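Local atomic coordinates of subtilase cytotoxin, subunit B (Escherichia coli, PDB entry 3DWA), a protein that forms the pentameric B subunit of an AB5 toxin and probably binds host-cell glycans, including a non-human sugar that confers human susceptibility. Residues Arg7-Gln18 against Tyr68-Glu79. Residues are numbered along the deposited sequence; the frame is centred on the assembly and turned at random.
Sequences RDGMFSGVVITQ and YTTGQPVRIYYE
Arg75 runs past Phe11 and Met10 and ends on Ser12. Its CB and CG pass the carbonyl oxygen of Phe11; CG also approaches Met10 CB and stands over one face of the Tyr77 ring. With CG anti to the backbone N (chi1 173°) and a bend at chi3, CD arrives 3.7 Å from Met10 SE, the selenium of a selenomethionine. NE lies 3.0 Å from Ser12 OG and NH2 3.2 Å from the same oxygen, so the guanidinium grips this one hydroxyl oxygen side-on, through two hydrogen bonds. Met10 SE sits over one guanidinium face, off-centre, and makes an oblique Met-aromatic contact with Tyr77. The other terminal nitrogen, NH1, has weak outside partners, Pro112 O and Asp113.

Strand 10-12 runs antiparallel to strand 73-79 (174°), with reciprocal Phe11–Ile76 backbone bonds. Gly13 and Val14 both face Val74, a G1 beta bulge with Gly13 at positive phi. Here the chain turns a corner into strand 14-24, which opens with reciprocal Val14–Val74 bonds and pairs with 27-35, in an antiparallel sheet backed by helix 57-70, consistent with the OB-fold of AB5 toxin B subunits.

Beyond the corner, Val14 CG1 meets Ile76 CD1 at 3.7 Å, while Ile16 CG2 packs on Tyr68 CB. A water accepts from Ile16 N and donates to Gln72 O. Another water joins Tyr68 OH to Thr17 O; that hydroxyl also bonds Gln72 of a neighbouring subunit.

At the far end, the Phe11 and Tyr78 rings are nearly parallel (8°) but slid apart, their centroids 5.1 Å apart, and Gly9 N lies over the centre of the Tyr78 ring. Arg7 NH2 meets Glu79 OE2 at 2.8 Å in a nearly straight salt bridge, in the guanidinium plane but above that of the carboxylate; Arg114 shares this oxygen.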
ATOM      1  N   ARG C   7     -24.500 -20.572  -3.830  1.00 30.27           N
ATOM      2  CA  ARG C   7     -23.881 -21.206  -5.006  1.00 31.56           C
ATOM      3  C   ARG C   7     -22.585 -21.822  -4.537  1.00 29.65           C
ATOM      4  O   ARG C   7     -22.159 -21.535  -3.444  1.00 29.92           O
ATOM      5  CB  ARG C   7     -23.573 -20.174  -6.120  1.00 31.79           C
ATOM      6  CG  ARG C   7     -24.789 -19.664  -6.897  1.00 35.29           C
ATOM      7  CD  ARG C   7     -24.493 -18.352  -7.618  1.00 36.56           C
ATOM      8  NE  ARG C   7     -23.431 -18.509  -8.633  1.00 43.95           N
ATOM      9  CZ  ARG C   7     -23.596 -19.090  -9.821  1.00 48.50           C
ATOM     10  NH1 ARG C   7     -24.783 -19.580 -10.178  1.00 50.42           N
ATOM     11  NH2 ARG C   7     -22.572 -19.190 -10.666  1.00 50.77           N
ATOM     12  N   ASP C   8     -21.964 -22.668  -5.353  1.00 29.36           N
ATOM     13  CA  ASP C   8     -20.616 -23.168  -5.084  1.00 28.85           C
ATOM     14  C   ASP C   8     -19.624 -21.972  -5.179  1.00 27.39           C
ATOM     15  O   ASP C   8     -19.659 -21.223  -6.177  1.00 27.14           O
ATOM     16  CB  ASP C   8     -20.187 -24.219  -6.128  1.00 30.02           C
ATOM     17  CG  ASP C   8     -20.918 -25.569  -5.987  1.00 34.72           C
ATOM     18  OD1 ASP C   8     -21.440 -25.906  -4.877  1.00 37.77           O
ATOM     19  OD2 ASP C   8     -20.945 -26.297  -7.020  1.00 40.55           O
ATOM     20  N   GLY C   9     -18.735 -21.777  -4.201  1.00 25.51           N
ATOM     21  CA  GLY C   9     -18.559 -22.572  -2.992  1.00 24.66           C
ATOM     22  C   GLY C   9     -17.705 -21.763  -2.022  1.00 25.04           C
ATOM     23  O   GLY C   9     -17.316 -20.612  -2.299  1.00 24.70           O
HETATM   24  N   MSE C  10     -17.364 -22.365  -0.903  1.00 24.67           N
HETATM   25  CA  MSE C  10     -16.441 -21.732   0.029  1.00 26.79           C
HETATM   26  C   MSE C  10     -15.674 -22.833   0.732  1.00 25.67           C
HETATM   27  O   MSE C  10     -16.129 -23.968   0.748  1.00 24.69           O
HETATM   28  CB  MSE C  10     -17.216 -20.909   1.049  1.00 25.60           C
HETATM   29  CG  MSE C  10     -18.239 -21.736   1.757  1.00 26.20           C
HETATM   30 SE   MSE C  10     -19.129 -20.626   3.013  1.00 36.85          SE
HETATM   31  CE  MSE C  10     -20.157 -21.929   4.031  1.00 26.91           C
ATOM     32  N   PHE C  11     -14.502 -22.512   1.280  1.00 25.57           N
ATOM     33  CA  PHE C  11     -13.773 -23.449   2.130  1.00 25.37           C
ATOM     34  C   PHE C  11     -13.398 -22.680   3.362  1.00 24.77           C
ATOM     35  O   PHE C  11     -12.810 -21.585   3.249  1.00 24.56           O
ATOM     36  CB  PHE C  11     -12.520 -23.986   1.422  1.00 28.11           C
ATOM     37  CG  PHE C  11     -12.828 -24.975   0.328  1.00 29.29           C
ATOM     38  CD1 PHE C  11     -13.251 -26.256   0.635  1.00 33.27           C
ATOM     39  CD2 PHE C  11     -12.755 -24.608  -0.987  1.00 34.10           C
ATOM     40  CE1 PHE C  11     -13.560 -27.173  -0.367  1.00 35.81           C
ATOM     41  CE2 PHE C  11     -13.059 -25.520  -1.996  1.00 35.05           C
ATOM     42  CZ  PHE C  11     -13.473 -26.807  -1.672  1.00 34.77           C
ATOM     43  N   SER C  12     -13.767 -23.214   4.530  1.00 22.64           N
ATOM     44  CA  SER C  12     -13.519 -22.530   5.788  1.00 22.16           C
ATOM     45  C   SER C  12     -12.301 -23.097   6.472  1.00 22.02           C
ATOM     46  O   SER C  12     -11.933 -24.268   6.191  1.00 22.34           O
ATOM     47  CB  SER C  12     -14.716 -22.615   6.725  1.00 21.35           C
ATOM     48  OG  SER C  12     -15.850 -22.149   6.061  1.00 21.42           O
ATOM     49  N   GLY C  13     -11.697 -22.271   7.352  1.00 20.76           N
ATOM     50  CA  GLY C  13     -10.487 -22.630   8.121  1.00 21.38           C
ATOM     51  C   GLY C  13      -9.263 -23.027   7.284  1.00 21.44           C
ATOM     52  O   GLY C  13      -8.506 -23.975   7.629  1.00 22.93           O
ATOM     53  N   VAL C  14      -9.075 -22.317   6.188  1.00 19.58           N
ATOM     54  CA  VAL C  14      -7.997 -22.515   5.260  1.00 20.10           C
ATOM     55  C   VAL C  14      -6.795 -21.644   5.629  1.00 20.51           C
ATOM     56  O   VAL C  14      -6.957 -20.445   5.939  1.00 21.03           O
ATOM     57  CB  VAL C  14      -8.538 -22.108   3.856  1.00 21.62           C
ATOM     58  CG1 VAL C  14      -7.471 -22.055   2.773  1.00 20.90           C
ATOM     59  CG2 VAL C  14      -9.690 -23.043   3.491  1.00 24.74           C
ATOM     60  N   VAL C  15      -5.587 -22.204   5.581  1.00 19.45           N
ATOM     61  CA  VAL C  15      -4.370 -21.407   5.774  1.00 18.91           C
ATOM     62  C   VAL C  15      -3.792 -21.220   4.373  1.00 19.42           C
ATOM     63  O   VAL C  15      -3.604 -22.211   3.635  1.00 17.30           O
ATOM     64  CB  VAL C  15      -3.358 -22.110   6.755  1.00 19.99           C
ATOM     65  CG1 VAL C  15      -1.985 -21.428   6.700  1.00 19.34           C
ATOM     66  CG2 VAL C  15      -3.898 -22.148   8.199  1.00 17.52           C
ATOM     67  N   ILE C  16      -3.608 -19.954   3.959  1.00 19.95           N
ATOM     68  CA  ILE C  16      -3.050 -19.666   2.623  1.00 20.75           C
ATOM     69  C   ILE C  16      -1.569 -19.973   2.689  1.00 21.21           C
ATOM     70  O   ILE C  16      -0.840 -19.351   3.434  1.00 22.59           O
ATOM     71  CB  ILE C  16      -3.299 -18.173   2.114  1.00 20.13           C
ATOM     72  CG1 ILE C  16      -4.806 -17.885   2.009  1.00 21.76           C
ATOM     73  CG2 ILE C  16      -2.533 -17.904   0.746  1.00 19.51           C
ATOM     74  CD1 ILE C  16      -5.199 -16.345   1.813  1.00 21.72           C
ATOM     75  N   THR C  17      -1.137 -20.938   1.906  1.00 22.15           N
ATOM     76  CA  THR C  17       0.216 -21.480   1.992  1.00 23.86           C
ATOM     77  C   THR C  17       1.086 -21.178   0.760  1.00 23.15           C
ATOM     78  O   THR C  17       2.306 -21.254   0.846  1.00 23.89           O
ATOM     79  CB  THR C  17       0.160 -23.028   2.194  1.00 24.13           C
ATOM     80  OG1 THR C  17      -0.602 -23.625   1.135  1.00 26.32           O
ATOM     81  CG2 THR C  17      -0.535 -23.368   3.515  1.00 23.70           C
ATOM     82  N   GLN C  18       0.476 -20.869  -0.378  1.00 22.09           N
ATOM     83  CA  GLN C  18       1.265 -20.570  -1.601  1.00 22.59           C
ATOM     84  C   GLN C  18       0.664 -19.377  -2.333  1.00 21.59           C
ATOM     85  O   GLN C  18      -0.542 -19.133  -2.277  1.00 21.16           O
ATOM     86  CB  GLN C  18       1.346 -21.759  -2.592  1.00 23.05           C
ATOM     87  CG  GLN C  18       1.871 -23.117  -2.030  1.00 27.51           C
ATOM     88  CD  GLN C  18       3.327 -23.066  -1.587  1.00 33.45           C
ATOM     89  OE1 GLN C  18       4.192 -22.451  -2.242  1.00 35.69           O
ATOM     90  NE2 GLN C  18       3.601 -23.685  -0.448  1.00 30.53           N
ATOM     91  N   TYR C  68      -1.837 -14.524   3.930  1.00 18.37           N
ATOM     92  CA  TYR C  68      -0.629 -15.322   3.708  1.00 18.06           C
ATOM     93  C   TYR C  68       0.451 -15.013   4.773  1.00 19.39           C
ATOM     94  O   TYR C  68       1.141 -15.938   5.280  1.00 17.64           O
ATOM     95  CB  TYR C  68      -0.060 -15.092   2.302  1.00 18.40           C
ATOM     96  CG  TYR C  68       1.269 -15.788   2.053  1.00 20.39           C
ATOM     97  CD1 TYR C  68       1.332 -17.190   1.852  1.00 18.35           C
ATOM     98  CD2 TYR C  68       2.460 -15.057   1.982  1.00 19.96           C
ATOM     99  CE1 TYR C  68       2.553 -17.842   1.617  1.00 17.39           C
ATOM    100  CE2 TYR C  68       3.683 -15.712   1.753  1.00 21.90           C
ATOM    101  CZ  TYR C  68       3.713 -17.114   1.583  1.00 20.62           C
ATOM    102  OH  TYR C  68       4.928 -17.754   1.370  1.00 21.46           O
ATOM    103  N   THR C  69       0.636 -13.717   5.048  1.00 18.65           N
ATOM    104  CA  THR C  69       1.616 -13.225   6.007  1.00 19.22           C
ATOM    105  C   THR C  69       1.288 -13.650   7.443  1.00 20.24           C
ATOM    106  O   THR C  69       2.190 -14.100   8.151  1.00 21.59           O
ATOM    107  CB  THR C  69       1.758 -11.686   5.949  1.00 19.73           C
ATOM    108  OG1 THR C  69       1.932 -11.259   4.582  1.00 18.97           O
ATOM    109  CG2 THR C  69       2.952 -11.206   6.790  1.00 19.52           C
ATOM    110  N   THR C  70       0.040 -13.472   7.889  1.00 19.65           N
ATOM    111  CA  THR C  70      -0.323 -13.836   9.257  1.00 19.61           C
ATOM    112  C   THR C  70      -0.379 -15.374   9.480  1.00 19.93           C
ATOM    113  O   THR C  70      -0.167 -15.847  10.596  1.00 20.30           O
ATOM    114  CB  THR C  70      -1.654 -13.220   9.733  1.00 19.25           C
ATOM    115  OG1 THR C  70      -2.723 -13.772   8.980  1.00 18.92           O
ATOM    116  CG2 THR C  70      -1.669 -11.650   9.650  1.00 19.15           C
ATOM    117  N   GLY C  71      -0.678 -16.133   8.424  1.00 19.11           N
ATOM    118  CA  GLY C  71      -0.865 -17.572   8.560  1.00 19.63           C
ATOM    119  C   GLY C  71      -2.167 -17.968   9.237  1.00 20.24           C
ATOM    120  O   GLY C  71      -2.367 -19.141   9.550  1.00 20.28           O
ATOM    121  N   GLN C  72      -3.024 -16.980   9.499  1.00 19.96           N
ATOM    122  CA  GLN C  72      -4.406 -17.139  10.029  1.00 20.23           C
ATOM    123  C   GLN C  72      -5.271 -18.053   9.231  1.00 19.20           C
ATOM    124  O   GLN C  72      -5.191 -18.007   8.003  1.00 20.16           O
ATOM    125  CB  GLN C  72      -5.168 -15.836   9.814  1.00 20.65           C
ATOM    126  CG  GLN C  72      -5.149 -15.007  10.837  1.00 24.29           C
ATOM    127  CD  GLN C  72      -5.786 -13.667  10.433  1.00 28.77           C
ATOM    128  OE1 GLN C  72      -5.093 -12.748   9.906  1.00 23.37           O
ATOM    129  NE2 GLN C  72      -7.082 -13.528  10.747  1.00 20.56           N
ATOM    130  N   PRO C  73      -6.182 -18.802   9.912  1.00 19.10           N
ATOM    131  CA  PRO C  73      -7.144 -19.610   9.185  1.00 19.20           C
ATOM    132  C   PRO C  73      -8.277 -18.684   8.683  1.00 19.35           C
ATOM    133  O   PRO C  73      -8.782 -17.891   9.457  1.00 19.35           O
ATOM    134  CB  PRO C  73      -7.657 -20.582  10.263  1.00 19.09           C
ATOM    135  CG  PRO C  73      -7.568 -19.757  11.568  1.00 19.37           C
ATOM    136  CD  PRO C  73      -6.295 -18.961  11.382  1.00 17.01           C
ATOM    137  N   VAL C  74      -8.633 -18.795   7.406  1.00 19.06           N
ATOM    138  CA  VAL C  74      -9.556 -17.876   6.717  1.00 19.67           C
ATOM    139  C   VAL C  74     -10.550 -18.699   5.859  1.00 20.27           C
ATOM    140  O   VAL C  74     -10.345 -19.902   5.630  1.00 20.42           O
ATOM    141  CB  VAL C  74      -8.802 -16.795   5.859  1.00 19.22           C
ATOM    142  CG1 VAL C  74      -7.857 -15.978   6.780  1.00 18.74           C
ATOM    143  CG2 VAL C  74      -7.999 -17.455   4.701  1.00 16.92           C
ATOM    144  N   ARG C  75     -11.638 -18.061   5.449  1.00 20.25           N
ATOM    145  CA  ARG C  75     -12.582 -18.649   4.515  1.00 20.06           C
ATOM    146  C   ARG C  75     -12.237 -18.090   3.165  1.00 20.78           C
ATOM    147  O   ARG C  75     -12.077 -16.876   3.041  1.00 19.56           O
ATOM    148  CB  ARG C  75     -14.001 -18.221   4.866  1.00 19.60           C
ATOM    149  CG  ARG C  75     -15.072 -18.639   3.842  1.00 19.64           C
ATOM    150  CD  ARG C  75     -16.441 -18.445   4.415  1.00 20.72           C
ATOM    151  NE  ARG C  75     -16.758 -19.382   5.499  1.00 24.88           N
ATOM    152  CZ  ARG C  75     -17.854 -19.283   6.273  1.00 26.00           C
ATOM    153  NH1 ARG C  75     -18.730 -18.293   6.082  1.00 24.85           N
ATOM    154  NH2 ARG C  75     -18.080 -20.162   7.248  1.00 22.81           N
ATOM    155  N   ILE C  76     -12.111 -18.982   2.182  1.00 20.96           N
ATOM    156  CA  ILE C  76     -11.943 -18.637   0.784  1.00 22.57           C
ATOM    157  C   ILE C  76     -13.284 -18.836   0.111  1.00 23.34           C
ATOM    158  O   ILE C  76     -13.862 -19.922   0.197  1.00 22.79           O
ATOM    159  CB  ILE C  76     -10.824 -19.514   0.090  1.00 23.66           C
ATOM    160  CG1 ILE C  76      -9.436 -18.879   0.301  1.00 26.57           C
ATOM    161  CG2 ILE C  76     -10.955 -19.509  -1.413  1.00 23.99           C
ATOM    162  CD1 ILE C  76      -8.961 -18.846   1.687  1.00 33.45           C
ATOM    163  N   TYR C  77     -13.778 -17.782  -0.542  1.00 22.74           N
ATOM    164  CA  TYR C  77     -14.980 -17.836  -1.385  1.00 22.40           C
ATOM    165  C   TYR C  77     -14.589 -17.878  -2.832  1.00 22.92           C
ATOM    166  O   TYR C  77     -13.803 -17.042  -3.289  1.00 22.37           O
ATOM    167  CB  TYR C  77     -15.796 -16.577  -1.213  1.00 21.01           C
ATOM    168  CG  TYR C  77     -16.389 -16.350   0.128  1.00 18.81           C
ATOM    169  CD1 TYR C  77     -17.688 -16.772   0.417  1.00 15.72           C
ATOM    170  CD2 TYR C  77     -15.677 -15.667   1.118  1.00 17.79           C
ATOM    171  CE1 TYR C  77     -18.253 -16.510   1.688  1.00 16.05           C
ATOM    172  CE2 TYR C  77     -16.228 -15.409   2.357  1.00 17.77           C
ATOM    173  CZ  TYR C  77     -17.524 -15.822   2.628  1.00 19.40           C
ATOM    174  OH  TYR C  77     -18.034 -15.566   3.872  1.00 20.36           O
ATOM    175  N   TYR C  78     -15.142 -18.838  -3.577  1.00 23.64           N
ATOM    176  CA  TYR C  78     -14.693 -19.078  -4.939  1.00 24.81           C
ATOM    177  C   TYR C  78     -15.874 -19.376  -5.883  1.00 25.11           C
ATOM    178  O   TYR C  78     -16.951 -19.758  -5.454  1.00 25.09           O
ATOM    179  CB  TYR C  78     -13.638 -20.217  -4.965  1.00 24.89           C
ATOM    180  CG  TYR C  78     -14.245 -21.598  -4.703  1.00 25.89           C
ATOM    181  CD1 TYR C  78     -14.624 -22.414  -5.757  1.00 26.50           C
ATOM    182  CD2 TYR C  78     -14.481 -22.048  -3.409  1.00 25.57           C
ATOM    183  CE1 TYR C  78     -15.215 -23.663  -5.538  1.00 26.85           C
ATOM    184  CE2 TYR C  78     -15.069 -23.303  -3.164  1.00 24.61           C
ATOM    185  CZ  TYR C  78     -15.443 -24.091  -4.239  1.00 26.96           C
ATOM    186  OH  TYR C  78     -16.009 -25.325  -4.035  1.00 28.59           O
ATOM    187  N   GLU C  79     -15.645 -19.198  -7.172  1.00 26.91           N
ATOM    188  CA  GLU C  79     -16.595 -19.623  -8.174  1.00 29.02           C
ATOM    189  C   GLU C  79     -15.907 -20.531  -9.192  1.00 28.58           C
ATOM    190  O   GLU C  79     -15.004 -20.090  -9.877  1.00 28.43           O
ATOM    191  CB  GLU C  79     -17.223 -18.445  -8.873  1.00 29.15           C
ATOM    192  CG  GLU C  79     -18.001 -18.889 -10.046  1.00 35.42           C
ATOM    193  CD  GLU C  79     -19.130 -17.988 -10.340  1.00 41.85           C
ATOM    194  OE1 GLU C  79     -18.948 -17.073 -11.188  1.00 43.50           O
ATOM    195  OE2 GLU C  79     -20.183 -18.187  -9.682  1.00 46.97           O
TER
HETATM  196  O   HOH W   1     -17.413 -25.759  -1.343  1.00 53.24           O
HETATM  197  O   HOH W   2      -3.756 -17.751   5.783  1.00 16.24           O
HETATM  198  O   HOH W   3       0.536 -18.476   5.452  1.00 17.72           O
HETATM  199  O   HOH W   4       4.969 -20.315   1.024  1.00 29.08           O